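Local coordinates for protein Lpg2148(MvcA) (Legionella pneumophila subsp. pneumophila str. Philadelphia 1, PDB 6K11) that probably acts as a deamidase-family effector that removes ubiquitin from the host conjugating enzyme UBE2N and so regulates its activity, at residues Lys280-Leu288 against Asp299-Lys307. Numbering follows the deposited sequence.
Sequences KYIEKLAVL and DIYAEFFSK
The rings of Y281 and F304 form an offset stack, their planes 5° apart and centroids 4.0 Å from each other, each lying over the other's face. Y281 reaches this place because its CG lies anti to the backbone N (chi1 -165°), and its hydroxyl ends 3.6 Å from CE1 of F305. A water bridges that OH and the carbonyl oxygen of F304. K284 can be followed outward: CB sits 3.5 Å from CZ of F304, CG and CD continue past the same ring atom, CE nears the carboxylate, and NZ closes a 2.6 Å salt bridge on the syn lone pair of E303 OE1. The two helices, 278-288 and 294-305, form a helical hairpin that packs through Y281, Y301 and F305 against strand 228-238 of the antiparallel sheet; its segments 280-288 and 299-305 run roughly antiparallel, at 140° with axes 9.9 Å apart. Toward the hairpin's connection, I300 lays CD1 3.6 Å from V287 CG1, while L288 splits its methyls: CD1 meets I300 and Y301, and CD2 touches the edge of the F305 ring. The Y301 hydroxyl is hydrogen-bonded to Y255 and S231.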
loop_
_atom_site.group_PDB
_atom_site.type_symbol
_atom_site.label_atom_id
_atom_site.label_comp_id
_atom_site.label_asym_id
_atom_site.label_seq_id
_atom_site.Cartn_x
_atom_site.Cartn_y
_atom_site.Cartn_z
ATOM N N LYS A 280 -11.900 -6.364 -20.090
ATOM C CA LYS A 280 -10.722 -7.226 -20.038
ATOM C C LYS A 280 -9.861 -6.939 -18.814
ATOM O O LYS A 280 -9.336 -7.871 -18.192
ATOM C CB LYS A 280 -9.887 -7.069 -21.309
ATOM C CG LYS A 280 -8.856 -8.185 -21.502
ATOM C CD LYS A 280 -9.543 -9.526 -21.760
ATOM C CE LYS A 280 -10.470 -9.449 -22.975
ATOM N NZ LYS A 280 -11.825 -10.033 -22.733
ATOM N N TYR A 281 -9.675 -5.656 -18.471
ATOM C CA TYR A 281 -8.937 -5.318 -17.251
ATOM C C TYR A 281 -9.582 -5.962 -16.026
ATOM O O TYR A 281 -8.897 -6.575 -15.199
ATOM C CB TYR A 281 -8.838 -3.790 -17.074
ATOM C CG TYR A 281 -7.793 -3.340 -16.040
ATOM C CD1 TYR A 281 -8.124 -3.228 -14.691
ATOM C CD2 TYR A 281 -6.485 -3.023 -16.419
ATOM C CE1 TYR A 281 -7.190 -2.825 -13.737
ATOM C CE2 TYR A 281 -5.534 -2.609 -15.460
ATOM C CZ TYR A 281 -5.902 -2.518 -14.122
ATOM O OH TYR A 281 -4.977 -2.125 -13.156
ATOM N N ILE A 282 -10.907 -5.848 -15.895
ATOM C CA ILE A 282 -11.575 -6.436 -14.732
ATOM C C ILE A 282 -11.426 -7.954 -14.739
ATOM O O ILE A 282 -11.197 -8.579 -13.694
ATOM C CB ILE A 282 -13.057 -6.013 -14.683
ATOM C CG1 ILE A 282 -13.179 -4.522 -14.386
ATOM C CG2 ILE A 282 -13.797 -6.806 -13.619
ATOM C CD1 ILE A 282 -14.603 -4.011 -14.460
ATOM N N GLU A 283 -11.547 -8.570 -15.915
ATOM C CA GLU A 283 -11.437 -10.021 -15.983
ATOM C C GLU A 283 -10.082 -10.491 -15.483
ATOM O O GLU A 283 -9.994 -11.477 -14.744
ATOM C CB GLU A 283 -11.683 -10.495 -17.416
ATOM C CG GLU A 283 -13.153 -10.401 -17.817
ATOM C CD GLU A 283 -13.346 -10.538 -19.311
ATOM O OE1 GLU A 283 -12.444 -11.104 -19.974
ATOM O OE2 GLU A 283 -14.397 -10.074 -19.815
ATOM N N LYS A 284 -9.015 -9.774 -15.849
ATOM C CA LYS A 284 -7.684 -10.159 -15.394
ATOM C C LYS A 284 -7.514 -9.929 -13.897
ATOM O O LYS A 284 -6.803 -10.694 -13.231
ATOM C CB LYS A 284 -6.626 -9.395 -16.187
ATOM C CG LYS A 284 -6.330 -10.003 -17.559
ATOM C CD LYS A 284 -4.907 -9.650 -18.008
ATOM C CE LYS A 284 -4.421 -10.548 -19.136
ATOM N NZ LYS A 284 -3.187 -9.999 -19.782
ATOM N N LEU A 285 -8.149 -8.887 -13.352
ATOM C CA LEU A 285 -8.151 -8.691 -11.902
ATOM C C LEU A 285 -8.810 -9.867 -11.199
ATOM O O LEU A 285 -8.318 -10.351 -10.175
ATOM C CB LEU A 285 -8.879 -7.397 -11.530
ATOM C CG LEU A 285 -8.152 -6.072 -11.736
ATOM C CD1 LEU A 285 -9.008 -4.908 -11.190
ATOM C CD2 LEU A 285 -6.787 -6.093 -11.090
ATOM N N ALA A 286 -9.942 -10.333 -11.730
ATOM C CA ALA A 286 -10.594 -11.502 -11.141
ATOM C C ALA A 286 -9.676 -12.724 -11.164
ATOM O O ALA A 286 -9.631 -13.488 -10.192
ATOM C CB ALA A 286 -11.911 -11.788 -11.865
ATOM N N VAL A 287 -8.929 -12.920 -12.252
ATOM C CA VAL A 287 -7.965 -14.020 -12.292
ATOM C C VAL A 287 -6.889 -13.813 -11.237
ATOM O O VAL A 287 -6.468 -14.763 -10.561
ATOM C CB VAL A 287 -7.339 -14.157 -13.691
ATOM C CG1 VAL A 287 -6.252 -15.219 -13.666
ATOM C CG2 VAL A 287 -8.406 -14.503 -14.744
ATOM N N LEU A 288 -6.422 -12.567 -11.088
ATOM C CA LEU A 288 -5.406 -12.262 -10.083
ATOM C C LEU A 288 -5.861 -12.687 -8.693
ATOM O O LEU A 288 -5.053 -13.153 -7.882
ATOM C CB LEU A 288 -5.081 -10.767 -10.105
ATOM C CG LEU A 288 -3.898 -10.304 -9.255
ATOM C CD1 LEU A 288 -2.589 -10.845 -9.808
ATOM C CD2 LEU A 288 -3.884 -8.775 -9.197
ATOM N N ASP A 299 2.648 -12.857 -13.419
ATOM C CA ASP A 299 2.565 -12.252 -14.746
ATOM C C ASP A 299 1.514 -11.146 -14.799
ATOM O O ASP A 299 1.745 -10.094 -15.413
ATOM C CB ASP A 299 2.233 -13.319 -15.790
ATOM C CG ASP A 299 3.441 -14.175 -16.182
ATOM O OD1 ASP A 299 4.590 -13.860 -15.778
ATOM O OD2 ASP A 299 3.218 -15.172 -16.903
ATOM N N ILE A 300 0.339 -11.375 -14.198
ATOM C CA ILE A 300 -0.718 -10.368 -14.249
ATOM C C ILE A 300 -0.359 -9.174 -13.372
ATOM O O ILE A 300 -0.566 -8.008 -13.758
ATOM C CB ILE A 300 -2.062 -10.978 -13.824
ATOM C CG1 ILE A 300 -2.479 -12.084 -14.798
ATOM C CG2 ILE A 300 -3.144 -9.881 -13.753
ATOM C CD1 ILE A 300 -3.855 -12.630 -14.484
ATOM N N TYR A 301 0.141 -9.452 -12.169
ATOM C CA TYR A 301 0.592 -8.405 -11.258
ATOM C C TYR A 301 1.643 -7.515 -11.924
ATOM O O TYR A 301 1.535 -6.285 -11.899
ATOM C CB TYR A 301 1.141 -9.056 -9.992
ATOM C CG TYR A 301 1.239 -8.139 -8.776
ATOM C CD1 TYR A 301 2.330 -7.292 -8.607
ATOM C CD2 TYR A 301 0.258 -8.157 -7.780
ATOM C CE1 TYR A 301 2.428 -6.460 -7.485
ATOM C CE2 TYR A 301 0.358 -7.337 -6.656
ATOM C CZ TYR A 301 1.447 -6.500 -6.515
ATOM O OH TYR A 301 1.541 -5.684 -5.407
ATOM N N ALA A 302 2.640 -8.126 -12.564
ATOM C CA ALA A 302 3.681 -7.355 -13.238
ATOM C C ALA A 302 3.118 -6.583 -14.431
ATOM O O ALA A 302 3.440 -5.402 -14.624
ATOM C CB ALA A 302 4.815 -8.285 -13.674
ATOM N N GLU A 303 2.276 -7.234 -15.245
ATOM C CA GLU A 303 1.681 -6.556 -16.399
ATOM C C GLU A 303 0.927 -5.297 -15.980
ATOM O O GLU A 303 1.049 -4.244 -16.623
ATOM C CB GLU A 303 0.742 -7.505 -17.152
ATOM C CG GLU A 303 0.049 -6.885 -18.388
ATOM C CD GLU A 303 -0.961 -7.837 -19.069
ATOM O OE1 GLU A 303 -1.204 -8.957 -18.549
ATOM O OE2 GLU A 303 -1.510 -7.469 -20.129
ATOM N N PHE A 304 0.131 -5.383 -14.912
ATOM C CA PHE A 304 -0.699 -4.239 -14.556
ATOM C C PHE A 304 0.042 -3.200 -13.714
ATOM O O PHE A 304 -0.256 -2.007 -13.829
ATOM C CB PHE A 304 -1.954 -4.706 -13.810
ATOM C CG PHE A 304 -3.035 -5.261 -14.721
ATOM C CD1 PHE A 304 -2.806 -5.409 -16.083
ATOM C CD2 PHE A 304 -4.264 -5.660 -14.197
ATOM C CE1 PHE A 304 -3.808 -5.917 -16.935
ATOM C CE2 PHE A 304 -5.270 -6.164 -15.029
ATOM C CZ PHE A 304 -5.045 -6.288 -16.398
ATOM N N PHE A 305 0.986 -3.609 -12.858
ATOM C CA PHE A 305 1.463 -2.727 -11.794
ATOM C C PHE A 305 2.963 -2.425 -11.831
ATOM O O PHE A 305 3.435 -1.634 -11.003
ATOM C CB PHE A 305 1.113 -3.319 -10.409
ATOM C CG PHE A 305 -0.340 -3.748 -10.260
ATOM C CD1 PHE A 305 -1.374 -2.936 -10.711
ATOM C CD2 PHE A 305 -0.660 -4.962 -9.663
ATOM C CE1 PHE A 305 -2.703 -3.334 -10.602
ATOM C CE2 PHE A 305 -1.996 -5.355 -9.518
ATOM C CZ PHE A 305 -3.015 -4.533 -9.991
ATOM N N SER A 306 3.730 -3.011 -12.744
ATOM C CA SER A 306 5.151 -2.683 -12.777
ATOM C C SER A 306 5.360 -1.284 -13.356
ATOM O O SER A 306 4.512 -0.742 -14.057
ATOM C CB SER A 306 5.941 -3.697 -13.629
ATOM O OG SER A 306 5.797 -3.388 -15.007
ATOM N N LYS A 307 6.519 -0.714 -13.068
ATOM C CA LYS A 307 7.007 0.401 -13.871
ATOM C C LYS A 307 7.066 -0.010 -15.346
ATOM O O LYS A 307 7.458 -1.135 -15.675
ATOM C CB LYS A 307 8.403 0.802 -13.379
ATOM C CG LYS A 307 8.993 2.031 -14.067
ATOM C CD LYS A 307 10.394 2.299 -13.537
ATOM C CE LYS A 307 10.975 3.621 -14.074
ATOM N NZ LYS A 307 12.440 3.706 -13.755
HETATM O O HOH W 1 -2.865 -0.945 -13.817
#